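Local coordinates for protein 4-aminobutyrate transaminase (PDB 6WOP) that probably catalyses the pyridoxal-phosphate-dependent transfer of the amino group of 4-aminobutyrate to 2-oxoglutarate, at residues G50-H58 / A268-P276; Y172-D182 / N216-R225. One frame throughout, in Å; residues are numbered along the deposited sequence.

Interaction 1 of 2, residues G50-H58 / A268-P276; sequences GIAVLNTGH and AKSLGGGFP
Lys269 and Val53 cross at about a right angle, with Lys269 CG 3.7 Å from Val53 CG2. With CG1 anti to the backbone N (chi1 178°), CG1 of the valine lies against Gly274 N and CG2 is left to meet the lysine. The lysine chain runs extended and bends only at its last torsion, where NZ donates to Ile51 O at 2.7 Å, with a C=O...N angle of 150° and a tilt of 16° from the carbonyl plane. Lys269 is probably the lysine that carries pyridoxal phosphate as a Schiff base, as in other class-III aminotransferases; Thr298 of the second subunit weakly accepts from NZ. Ser270 turns its hydroxyl toward Ala52 O and Asn55 N, though the place of OG is less certain. The Asn55 amide lies beside it, held by Phe246 O and Arg248. Leu54 CD2 meets Gly274 CA at 3.8 Å, and one water joins Thr56 OG1, Gly57 O and Gly273 O. The buried contact joins the type I turn Leu54-Gly57 and the end of weakly bonded helix 49-52 to the loop between strands 264-267 and 278-283; helix 303-318 packs on Thr56 and Phe275, and Thr75 and His76 of the second subunit bond Gly274 O and Gly50 O.

Interaction 2 of 2, residues Y172-D182 / N216-R225; sequences YPVPAKGISVD and NVVPAEFLKR
The loop with a G1 beta bulge that leads into helix 181-194 packs against the N-terminal end of helix 220-233; just before the bulge, Pro173 lies over one face of the Phe222 ring. This is a CH-pi contact: Pro173 CG stands 3.8 Å from the centroid of the Phe222 ring, 22° off its normal. The phenylalanine CG is anti to the backbone N (chi1 -176°), which lays the ring under the proline's CG. Pro173 CG also touches Pro219 CD at 3.6 Å, the latter proline standing at the N-cap of helix 220-233. Tyr172 crosses Val218 at about a right angle, its OH 3.3 Å from Val218 CB, while the hydroxyl itself is hydrogen-bonded to Glu207 O. In the bulge, Gly178 and Ile179 both face Val174, whose O takes N-H groups of Lys177 and Ile179 from opposite faces of its carbonyl plane. Ser180 then N-caps helix 181-194, and Val181 slides past Pro219 and sets CG1 at the edge of the Phe222 ring. At the exposed end Arg225 NH1 bonds Asp182 OD1 at 2.7 Å, nearly along the carboxylate C-O axis, although the two planes are 77° apart; NH2 adds a weak bond to Asp182 OD1 and also bonds a tartrate, probably from the crystallisation liquor. NH1 also grips Glu221 OE2 at 3.0 Å, from above that carboxylate. The arginine thus probably offsets the like charges of Asp182 and Glu221, which a water also bridges. Another water links Lys177 NZ to Asn216 OD1, while Asn216 ND2 bonds Gln210 OE1 and Lys177 pairs with Glu360.

Overall arrangement
From the N terminus, the chain first passes residues 50-58, then runs through 209 residues before 268-276 returns to close interaction 1. That long loop takes in six of the seven strands of the mixed sheet edged by 104-109 and 167-170, leaving only 278-283 to follow. Interaction 2 is nested inside it: 172-182 follows edge strand 167-170, and the shorter loop, holding most of helix 181-194 and strand 201-206, closes 33 residues later at segment 216-225. The centres of interactions 1 and 2 are 28 Å apart, and the contacts do not touch. Interaction 1 ties helix 49-52 and the turn after it to the loop between strands 264-267 and 278-283, near the chain centre, whereas interaction 2 joins helices 181-194 and 220-233 at the periphery.

Interaction 1 of 2, residues G50-H58 / A268-P276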
ATOM      1  N   GLY A  50      14.220   9.694 -31.793  1.00 16.40           N
ATOM      2  CA  GLY A  50      13.012   9.127 -31.187  1.00 17.24           C
ATOM      3  C   GLY A  50      13.153   8.935 -29.690  1.00 18.92           C
ATOM      4  O   GLY A  50      12.487   8.063 -29.122  1.00 16.56           O
ATOM      5  N   ILE A  51      13.998   9.749 -29.039  1.00 19.27           N
ATOM      6  CA  ILE A  51      14.379   9.674 -27.624  1.00 21.15           C
ATOM      7  C   ILE A  51      15.215   8.428 -27.406  1.00 18.53           C
ATOM      8  O   ILE A  51      14.772   7.503 -26.676  1.00 20.32           O
ATOM      9  CB  ILE A  51      13.214   9.642 -26.609  1.00 20.68           C
ATOM     10  CG1 ILE A  51      12.048  10.588 -26.957  1.00 22.80           C
ATOM     11  CG2 ILE A  51      13.754  10.010 -25.245  1.00 19.83           C
ATOM     12  CD1 ILE A  51      10.821  10.355 -25.958  1.00 27.27           C
ATOM     13  N   ALA A  52      16.384   8.383 -28.057  1.00 17.47           N
ATOM     14  CA  ALA A  52      17.438   7.380 -27.813  1.00 18.68           C
ATOM     15  C   ALA A  52      17.058   6.001 -28.323  1.00 19.45           C
ATOM     16  O   ALA A  52      17.690   5.006 -27.961  1.00 18.28           O
ATOM     17  CB  ALA A  52      17.772   7.327 -26.297  1.00 17.92           C
ATOM     18  N   VAL A  53      16.066   5.925 -29.212  1.00 17.40           N
ATOM     19  CA  VAL A  53      15.616   4.657 -29.803  1.00 17.66           C
ATOM     20  C   VAL A  53      16.347   4.329 -31.096  1.00 15.71           C
ATOM     21  O   VAL A  53      16.353   3.151 -31.523  1.00 18.54           O
ATOM     22  CB  VAL A  53      14.084   4.694 -30.039  1.00 16.82           C
ATOM     23  CG1 VAL A  53      13.588   3.415 -30.704  1.00 16.87           C
ATOM     24  CG2 VAL A  53      13.346   4.888 -28.675  1.00 16.53           C
ATOM     25  N   LEU A  54      16.997   5.305 -31.718  1.00 18.65           N
ATOM     26  CA  LEU A  54      17.526   5.121 -33.070  1.00 17.76           C
ATOM     27  C   LEU A  54      19.033   5.334 -33.089  1.00 19.67           C
ATOM     28  O   LEU A  54      19.563   6.062 -33.952  1.00 17.44           O
ATOM     29  CB  LEU A  54      16.815   6.083 -34.053  1.00 18.09           C
ATOM     30  CG  LEU A  54      15.310   5.754 -33.948  1.00 19.53           C
ATOM     31  CD1 LEU A  54      14.527   6.920 -34.457  1.00 22.24           C
ATOM     32  CD2 LEU A  54      15.055   4.452 -34.762  1.00 17.10           C
ATOM     33  N   ASN A  55      19.759   4.633 -32.199  1.00 15.73           N
ATOM     34  CA  ASN A  55      21.223   4.733 -32.256  1.00 14.31           C
ATOM     35  C   ASN A  55      21.754   4.291 -33.611  1.00 14.55           C
ATOM     36  O   ASN A  55      22.788   4.808 -34.058  1.00 14.89           O
ATOM     37  CB  ASN A  55      21.856   3.895 -31.148  1.00 15.22           C
ATOM     38  CG  ASN A  55      21.608   4.524 -29.733  1.00 20.87           C
ATOM     39  OD1 ASN A  55      21.062   5.683 -29.589  1.00 21.52           O
ATOM     40  ND2 ASN A  55      21.921   3.734 -28.688  1.00 16.60           N
ATOM     41  N   THR A  56      21.067   3.361 -34.277  1.00 15.57           N
ATOM     42  CA  THR A  56      21.398   2.894 -35.643  1.00 16.43           C
ATOM     43  C   THR A  56      20.676   3.684 -36.732  1.00 16.38           C
ATOM     44  O   THR A  56      20.816   3.345 -37.919  1.00 18.00           O
ATOM     45  CB  THR A  56      21.051   1.383 -35.773  1.00 16.87           C
ATOM     46  OG1 THR A  56      19.734   1.093 -35.284  1.00 18.37           O
ATOM     47  CG2 THR A  56      22.009   0.595 -34.977  1.00 18.45           C
ATOM     48  N   GLY A  57      19.900   4.697 -36.360  1.00 19.55           N
ATOM     49  CA  GLY A  57      19.261   5.597 -37.300  1.00 20.04           C
ATOM     50  C   GLY A  57      17.891   5.100 -37.714  1.00 19.83           C
ATOM     51  O   GLY A  57      17.557   3.925 -37.575  1.00 19.27           O
ATOM     52  N   HIS A  58      17.061   6.036 -38.211  1.00 19.22           N
ATOM     53  CA  HIS A  58      15.765   5.668 -38.788  1.00 18.73           C
ATOM     54  C   HIS A  58      15.968   4.736 -39.982  1.00 16.19           C
ATOM     55  O   HIS A  58      16.737   5.046 -40.904  1.00 18.25           O
ATOM     56  CB  HIS A  58      15.032   6.908 -39.277  1.00 18.98           C
ATOM     57  CG  HIS A  58      14.575   7.842 -38.184  1.00 19.11           C
ATOM     58  ND1 HIS A  58      13.346   7.712 -37.550  1.00 18.75           N
ATOM     59  CD2 HIS A  58      15.152   8.946 -37.668  1.00 17.60           C
ATOM     60  CE1 HIS A  58      13.191   8.710 -36.696  1.00 23.87           C
ATOM     61  NE2 HIS A  58      14.272   9.475 -36.748  1.00 20.57           N
ATOM     62  N   ALA A 268      16.032  -1.535 -23.552  1.00 15.27           N
ATOM     63  CA  ALA A 268      14.934  -1.339 -24.500  1.00 14.58           C
ATOM     64  C   ALA A 268      15.393  -0.332 -25.548  1.00 13.82           C
ATOM     65  O   ALA A 268      16.589  -0.302 -25.866  1.00 15.68           O
ATOM     66  CB  ALA A 268      13.666  -0.851 -23.796  1.00 14.30           C
ATOM     67  N   LYS A 269      14.469   0.509 -26.040  1.00 15.07           N
ATOM     68  CA  LYS A 269      14.769   1.605 -26.954  1.00 15.52           C
ATOM     69  C   LYS A 269      15.684   1.132 -28.084  1.00 14.46           C
ATOM     70  O   LYS A 269      15.223   0.438 -28.991  1.00 16.31           O
ATOM     71  CB  LYS A 269      15.351   2.792 -26.173  1.00 17.02           C
ATOM     72  CG  LYS A 269      14.237   3.539 -25.323  1.00 15.43           C
ATOM     73  CD  LYS A 269      14.809   4.773 -24.678  1.00 19.49           C
ATOM     74  CE  LYS A 269      13.757   5.529 -23.844  1.00 25.13           C
ATOM     75  NZ  LYS A 269      13.314   6.695 -24.545  1.00 28.16           N
ATOM     76  N   SER A 270      16.978   1.484 -28.048  1.00 13.82           N
ATOM     77  CA  SER A 270      17.736   1.205 -29.261  1.00 15.79           C
ATOM     78  C   SER A 270      18.053  -0.281 -29.437  1.00 16.77           C
ATOM     79  O   SER A 270      18.464  -0.669 -30.539  1.00 18.92           O
ATOM     80  CB  SER A 270      19.013   2.042 -29.278  1.00 17.99           C
ATOM     81  OG  SER A 270      18.763   3.319 -29.855  1.00 19.97           O
ATOM     82  N   LEU A 271      17.781  -1.135 -28.426  1.00 16.04           N
ATOM     83  CA  LEU A 271      17.797  -2.592 -28.606  1.00 15.65           C
ATOM     84  C   LEU A 271      17.100  -2.943 -29.924  1.00 16.39           C
ATOM     85  O   LEU A 271      17.591  -3.768 -30.688  1.00 16.29           O
ATOM     86  CB  LEU A 271      17.065  -3.289 -27.438  1.00 16.13           C
ATOM     87  CG  LEU A 271      16.799  -4.780 -27.621  1.00 15.42           C
ATOM     88  CD1 LEU A 271      18.079  -5.636 -27.669  1.00 17.91           C
ATOM     89  CD2 LEU A 271      15.865  -5.324 -26.404  1.00 14.83           C
ATOM     90  N   GLY A 272      15.963  -2.330 -30.198  1.00 14.83           N
ATOM     91  CA  GLY A 272      15.095  -2.736 -31.298  1.00 13.01           C
ATOM     92  C   GLY A 272      15.250  -1.861 -32.536  1.00 15.41           C
ATOM     93  O   GLY A 272      14.574  -2.112 -33.560  1.00 14.76           O
ATOM     94  N   GLY A 273      16.092  -0.833 -32.452  1.00 14.55           N
ATOM     95  CA  GLY A 273      16.349   0.036 -33.633  1.00 15.83           C
ATOM     96  C   GLY A 273      15.109   0.640 -34.269  1.00 15.88           C
ATOM     97  O   GLY A 273      15.106   0.922 -35.482  1.00 18.08           O
ATOM     98  N   GLY A 274      14.090   0.929 -33.486  1.00 15.40           N
ATOM     99  CA  GLY A 274      12.867   1.464 -34.034  1.00 16.31           C
ATOM    100  C   GLY A 274      11.672   0.505 -34.028  1.00 15.83           C
ATOM    101  O   GLY A 274      10.645   0.827 -34.675  1.00 17.76           O
ATOM    102  N   PHE A 275      11.770  -0.647 -33.332  1.00 13.21           N
ATOM    103  CA  PHE A 275      10.631  -1.570 -33.227  1.00 15.47           C
ATOM    104  C   PHE A 275      10.433  -1.982 -31.768  1.00 14.54           C
ATOM    105  O   PHE A 275      11.423  -2.122 -31.045  1.00 17.41           O
ATOM    106  CB  PHE A 275      10.886  -2.832 -34.054  1.00 15.36           C
ATOM    107  CG  PHE A 275      10.982  -2.560 -35.552  1.00 15.10           C
ATOM    108  CD1 PHE A 275      12.169  -2.182 -36.128  1.00 13.63           C
ATOM    109  CD2 PHE A 275       9.845  -2.667 -36.344  1.00 16.14           C
ATOM    110  CE1 PHE A 275      12.256  -1.854 -37.507  1.00 13.91           C
ATOM    111  CE2 PHE A 275       9.919  -2.360 -37.756  1.00 14.19           C
ATOM    112  CZ  PHE A 275      11.127  -1.957 -38.308  1.00 15.55           C
ATOM    113  N   PRO A 276       9.200  -2.259 -31.331  1.00 17.35           N
ATOM    114  CA  PRO A 276       8.968  -2.431 -29.868  1.00 14.01           C
ATOM    115  C   PRO A 276       9.522  -3.752 -29.362  1.00 15.98           C
ATOM    116  O   PRO A 276       9.031  -4.841 -29.724  1.00 14.57           O
ATOM    117  CB  PRO A 276       7.444  -2.364 -29.725  1.00 13.70           C
ATOM    118  CG  PRO A 276       7.003  -1.493 -30.880  1.00 17.02           C
ATOM    119  CD  PRO A 276       7.945  -1.927 -32.032  1.00 16.66           C
TER
HETATM  120  O   HOH W   1      17.578   1.317 -36.849  1.00 15.76           O
HETATM  121  O   HOH W   2      19.480   1.220 -32.344  1.00 19.31           O

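Interaction 2 of 2, residues Y172-D182 / N216-R225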
ATOM      1  N   TYR A 172      20.762  10.942  -6.015  1.00 20.63           N
ATOM      2  CA  TYR A 172      21.773  10.568  -6.979  1.00 19.50           C
ATOM      3  C   TYR A 172      22.999  11.473  -6.842  1.00 21.79           C
ATOM      4  O   TYR A 172      22.856  12.690  -6.665  1.00 22.21           O
ATOM      5  CB  TYR A 172      21.178  10.704  -8.379  1.00 17.02           C
ATOM      6  CG  TYR A 172      21.891   9.931  -9.466  1.00 17.01           C
ATOM      7  CD1 TYR A 172      21.539   8.640  -9.747  1.00 17.63           C
ATOM      8  CD2 TYR A 172      22.940  10.522 -10.213  1.00 18.49           C
ATOM      9  CE1 TYR A 172      22.126   7.957 -10.758  1.00 21.10           C
ATOM     10  CE2 TYR A 172      23.546   9.818 -11.214  1.00 20.42           C
ATOM     11  CZ  TYR A 172      23.128   8.545 -11.490  1.00 23.75           C
ATOM     12  OH  TYR A 172      23.716   7.850 -12.545  1.00 22.75           O
ATOM     13  N   PRO A 173      24.213  10.923  -6.984  1.00 22.72           N
ATOM     14  CA  PRO A 173      25.439  11.719  -6.841  1.00 22.49           C
ATOM     15  C   PRO A 173      25.640  12.630  -8.042  1.00 21.41           C
ATOM     16  O   PRO A 173      25.691  12.162  -9.200  1.00 20.27           O
ATOM     17  CB  PRO A 173      26.541  10.646  -6.754  1.00 24.79           C
ATOM     18  CG  PRO A 173      25.952   9.444  -7.458  1.00 22.50           C
ATOM     19  CD  PRO A 173      24.502   9.477  -7.081  1.00 22.91           C
ATOM     20  N   VAL A 174      25.729  13.925  -7.769  1.00 20.26           N
ATOM     21  CA  VAL A 174      25.954  14.960  -8.786  1.00 23.32           C
ATOM     22  C   VAL A 174      26.939  15.945  -8.166  1.00 25.62           C
ATOM     23  O   VAL A 174      26.536  16.984  -7.627  1.00 23.81           O
ATOM     24  CB  VAL A 174      24.648  15.632  -9.256  1.00 25.55           C
ATOM     25  CG1 VAL A 174      24.922  16.587 -10.370  1.00 26.72           C
ATOM     26  CG2 VAL A 174      23.640  14.585  -9.783  1.00 25.74           C
ATOM     27  N   PRO A 175      28.240  15.645  -8.177  1.00 26.99           N
ATOM     28  CA  PRO A 175      29.176  16.481  -7.430  1.00 29.83           C
ATOM     29  C   PRO A 175      29.189  17.909  -7.936  1.00 32.69           C
ATOM     30  O   PRO A 175      29.344  18.806  -7.112  1.00 29.30           O
ATOM     31  CB  PRO A 175      30.533  15.781  -7.650  1.00 34.29           C
ATOM     32  CG  PRO A 175      30.178  14.349  -7.886  1.00 30.80           C
ATOM     33  CD  PRO A 175      28.870  14.406  -8.669  1.00 26.98           C
ATOM     34  N   ALA A 176      28.997  18.154  -9.255  1.00 31.72           N
ATOM     35  CA  ALA A 176      28.879  19.529  -9.761  1.00 37.74           C
ATOM     36  C   ALA A 176      27.732  20.303  -9.119  1.00 37.97           C
ATOM     37  O   ALA A 176      27.731  21.534  -9.136  1.00 38.37           O
ATOM     38  CB  ALA A 176      28.663  19.545 -11.277  1.00 40.29           C
ATOM     39  N   LYS A 177      26.749  19.618  -8.570  1.00 35.04           N
ATOM     40  CA  LYS A 177      25.624  20.286  -7.948  1.00 34.12           C
ATOM     41  C   LYS A 177      25.702  20.147  -6.449  1.00 34.38           C
ATOM     42  O   LYS A 177      24.701  20.331  -5.770  1.00 36.38           O
ATOM     43  CB  LYS A 177      24.288  19.733  -8.452  1.00 34.34           C
ATOM     44  CG  LYS A 177      24.018  19.943  -9.934  1.00 38.85           C
ATOM     45  CD  LYS A 177      22.730  20.702 -10.187  1.00 41.63           C
ATOM     46  CE  LYS A 177      21.905  20.068 -11.293  1.00 38.29           C
ATOM     47  NZ  LYS A 177      22.678  19.924 -12.626  1.00 32.95           N
ATOM     48  N   GLY A 178      26.872  19.806  -5.931  1.00 31.70           N
ATOM     49  CA  GLY A 178      27.037  19.764  -4.499  1.00 31.39           C
ATOM     50  C   GLY A 178      26.351  18.597  -3.833  1.00 33.64           C
ATOM     51  O   GLY A 178      25.993  18.693  -2.657  1.00 37.25           O
ATOM     52  N   ILE A 179      26.117  17.502  -4.554  1.00 27.35           N
ATOM     53  CA  ILE A 179      25.692  16.259  -3.931  1.00 25.49           C
ATOM     54  C   ILE A 179      26.833  15.260  -4.117  1.00 27.59           C
ATOM     55  O   ILE A 179      26.960  14.617  -5.159  1.00 26.05           O
ATOM     56  CB  ILE A 179      24.374  15.745  -4.504  1.00 24.91           C
ATOM     57  CG1 ILE A 179      23.280  16.800  -4.293  1.00 27.22           C
ATOM     58  CG2 ILE A 179      23.973  14.404  -3.882  1.00 23.73           C
ATOM     59  CD1 ILE A 179      22.089  16.655  -5.210  1.00 30.20           C
ATOM     60  N   SER A 180      27.692  15.149  -3.107  1.00 28.20           N
ATOM     61  CA  SER A 180      28.863  14.296  -3.192  1.00 27.58           C
ATOM     62  C   SER A 180      28.465  12.820  -3.174  1.00 29.94           C
ATOM     63  O   SER A 180      27.327  12.447  -2.859  1.00 28.02           O
ATOM     64  CB  SER A 180      29.808  14.600  -2.040  1.00 28.81           C
ATOM     65  OG  SER A 180      29.162  14.303  -0.808  1.00 28.13           O
ATOM     66  N   VAL A 181      29.422  11.970  -3.539  1.00 27.93           N
ATOM     67  CA  VAL A 181      29.202  10.531  -3.373  1.00 27.33           C
ATOM     68  C   VAL A 181      28.890  10.210  -1.913  1.00 26.99           C
ATOM     69  O   VAL A 181      27.950   9.462  -1.618  1.00 26.29           O
ATOM     70  CB  VAL A 181      30.428   9.762  -3.874  1.00 30.97           C
ATOM     71  CG1 VAL A 181      30.305   8.283  -3.562  1.00 26.99           C
ATOM     72  CG2 VAL A 181      30.584  10.016  -5.408  1.00 29.37           C
ATOM     73  N   ASP A 182      29.632  10.824  -0.969  1.00 25.17           N
ATOM     74  CA  ASP A 182      29.299  10.620   0.452  1.00 25.79           C
ATOM     75  C   ASP A 182      27.847  10.950   0.743  1.00 31.70           C
ATOM     76  O   ASP A 182      27.150  10.195   1.449  1.00 28.91           O
ATOM     77  CB  ASP A 182      30.183  11.493   1.314  1.00 27.86           C
ATOM     78  CG  ASP A 182      31.539  10.893   1.571  1.00 33.59           C
ATOM     79  OD1 ASP A 182      31.747   9.717   1.278  1.00 32.63           O
ATOM     80  OD2 ASP A 182      32.394  11.611   2.103  1.00 33.63           O
ATOM     81  N   ASN A 216      23.113  12.650 -16.091  1.00 20.46           N
ATOM     82  CA  ASN A 216      24.018  12.618 -14.961  1.00 20.91           C
ATOM     83  C   ASN A 216      24.760  11.285 -14.950  1.00 20.22           C
ATOM     84  O   ASN A 216      24.122  10.235 -14.743  1.00 21.58           O
ATOM     85  CB  ASN A 216      23.171  12.762 -13.683  1.00 21.59           C
ATOM     86  CG  ASN A 216      22.325  14.036 -13.742  1.00 26.67           C
ATOM     87  OD1 ASN A 216      22.844  15.089 -14.124  1.00 25.83           O
ATOM     88  ND2 ASN A 216      21.034  13.934 -13.450  1.00 24.33           N
ATOM     89  N   VAL A 217      26.099  11.338 -15.042  1.00 23.14           N
ATOM     90  CA  VAL A 217      26.920  10.124 -15.151  1.00 21.24           C
ATOM     91  C   VAL A 217      27.312   9.688 -13.743  1.00 21.98           C
ATOM     92  O   VAL A 217      27.828  10.496 -12.974  1.00 22.20           O
ATOM     93  CB  VAL A 217      28.169  10.367 -16.026  1.00 24.58           C
ATOM     94  CG1 VAL A 217      29.042   9.160 -16.005  1.00 25.64           C
ATOM     95  CG2 VAL A 217      27.739  10.654 -17.446  1.00 22.68           C
ATOM     96  N   VAL A 218      27.051   8.427 -13.404  1.00 22.31           N
ATOM     97  CA  VAL A 218      27.300   7.965 -12.017  1.00 23.07           C
ATOM     98  C   VAL A 218      28.801   7.896 -11.776  1.00 24.31           C
ATOM     99  O   VAL A 218      29.535   7.378 -12.625  1.00 22.66           O
ATOM    100  CB  VAL A 218      26.631   6.605 -11.753  1.00 24.15           C
ATOM    101  CG1 VAL A 218      27.295   5.429 -12.486  1.00 21.24           C
ATOM    102  CG2 VAL A 218      26.627   6.307 -10.235  1.00 25.50           C
ATOM    103  N   PRO A 219      29.313   8.429 -10.670  1.00 24.24           N
ATOM    104  CA  PRO A 219      30.733   8.228 -10.378  1.00 27.69           C
ATOM    105  C   PRO A 219      31.026   6.765 -10.069  1.00 27.08           C
ATOM    106  O   PRO A 219      30.228   6.092  -9.411  1.00 23.49           O
ATOM    107  CB  PRO A 219      30.981   9.128  -9.155  1.00 27.86           C
ATOM    108  CG  PRO A 219      29.909  10.178  -9.215  1.00 25.90           C
ATOM    109  CD  PRO A 219      28.686   9.454  -9.804  1.00 23.13           C
ATOM    110  N   ALA A 220      32.190   6.278 -10.549  1.00 26.97           N
ATOM    111  CA  ALA A 220      32.611   4.905 -10.235  1.00 27.99           C
ATOM    112  C   ALA A 220      32.599   4.639  -8.722  1.00 27.66           C
ATOM    113  O   ALA A 220      32.213   3.552  -8.278  1.00 27.65           O
ATOM    114  CB  ALA A 220      34.022   4.609 -10.782  1.00 27.65           C
ATOM    115  N   GLU A 221      33.056   5.601  -7.921  1.00 24.60           N
ATOM    116  CA  GLU A 221      33.113   5.378  -6.474  1.00 29.35           C
ATOM    117  C   GLU A 221      31.717   5.134  -5.912  1.00 28.32           C
ATOM    118  O   GLU A 221      31.531   4.354  -4.957  1.00 26.53           O
ATOM    119  CB  GLU A 221      33.769   6.580  -5.774  1.00 32.95           C
ATOM    120  CG  GLU A 221      33.804   6.478  -4.233  1.00 34.32           C
ATOM    121  CD  GLU A 221      33.984   7.846  -3.567  1.00 40.41           C
ATOM    122  OE1 GLU A 221      34.211   8.862  -4.277  1.00 42.91           O
ATOM    123  OE2 GLU A 221      33.889   7.909  -2.332  1.00 41.72           O
ATOM    124  N   PHE A 222      30.711   5.781  -6.493  1.00 24.06           N
ATOM    125  CA  PHE A 222      29.372   5.558  -5.978  1.00 24.57           C
ATOM    126  C   PHE A 222      28.908   4.130  -6.271  1.00 26.50           C
ATOM    127  O   PHE A 222      28.348   3.466  -5.396  1.00 23.60           O
ATOM    128  CB  PHE A 222      28.388   6.584  -6.550  1.00 22.73           C
ATOM    129  CG  PHE A 222      26.968   6.436  -5.949  1.00 23.44           C
ATOM    130  CD1 PHE A 222      26.712   6.837  -4.653  1.00 24.65           C
ATOM    131  CD2 PHE A 222      25.966   5.849  -6.663  1.00 23.69           C
ATOM    132  CE1 PHE A 222      25.458   6.686  -4.120  1.00 22.26           C
ATOM    133  CE2 PHE A 222      24.700   5.722  -6.148  1.00 25.77           C
ATOM    134  CZ  PHE A 222      24.449   6.142  -4.868  1.00 23.19           C
ATOM    135  N   LEU A 223      29.134   3.640  -7.503  1.00 21.44           N
ATOM    136  CA  LEU A 223      28.801   2.256  -7.822  1.00 21.96           C
ATOM    137  C   LEU A 223      29.510   1.263  -6.927  1.00 21.00           C
ATOM    138  O   LEU A 223      28.899   0.279  -6.493  1.00 24.73           O
ATOM    139  CB  LEU A 223      29.154   1.930  -9.279  1.00 24.25           C
ATOM    140  CG  LEU A 223      28.117   2.260 -10.333  1.00 25.01           C
ATOM    141  CD1 LEU A 223      28.570   1.737 -11.686  1.00 23.54           C
ATOM    142  CD2 LEU A 223      26.685   1.736 -10.005  1.00 24.72           C
ATOM    143  N   LYS A 224      30.810   1.482  -6.671  1.00 22.23           N
ATOM    144  CA  LYS A 224      31.488   0.490  -5.855  1.00 24.06           C
ATOM    145  C   LYS A 224      30.991   0.554  -4.418  1.00 22.76           C
ATOM    146  O   LYS A 224      30.745  -0.475  -3.789  1.00 24.63           O
ATOM    147  CB  LYS A 224      33.003   0.712  -5.863  1.00 29.75           C
ATOM    148  CG  LYS A 224      33.593   0.729  -7.275  1.00 40.61           C
ATOM    149  CD  LYS A 224      35.087   1.135  -7.339  1.00 49.01           C
ATOM    150  CE  LYS A 224      35.487   1.876  -8.651  1.00 51.08           C
ATOM    151  NZ  LYS A 224      36.100   1.026  -9.704  1.00 54.07           N
ATOM    152  N   ARG A 225      30.747   1.704  -3.847  1.00 23.35           N
ATOM    153  CA  ARG A 225      30.181   1.757  -2.508  1.00 24.32           C
ATOM    154  C   ARG A 225      28.760   1.181  -2.449  1.00 24.51           C
ATOM    155  O   ARG A 225      28.420   0.462  -1.567  1.00 24.31           O
ATOM    156  CB  ARG A 225      30.291   3.132  -1.936  1.00 25.60           C
ATOM    157  CG  ARG A 225      31.728   3.443  -1.589  1.00 28.18           C
ATOM    158  CD  ARG A 225      31.945   4.868  -1.227  1.00 31.03           C
ATOM    159  NE  ARG A 225      31.310   5.229   0.004  1.00 34.72           N
ATOM    160  CZ  ARG A 225      31.225   6.463   0.442  1.00 34.43           C
ATOM    161  NH1 ARG A 225      31.757   7.437  -0.232  1.00 36.61           N
ATOM    162  NH2 ARG A 225      30.621   6.717   1.558  1.00 33.00           N
TER
HETATM  163  O   HOH W   3      26.285  12.599 -11.771  1.00 26.30           O
HETATM  164  O   HOH W   4      21.938  17.415 -13.013  1.00 27.88           O
HETATM  165  O   HOH W   5      29.247   8.598   3.724  1.00 33.62           O
HETATM  166  O   HOH W   6      34.411   9.969  -0.512  1.00 42.89           O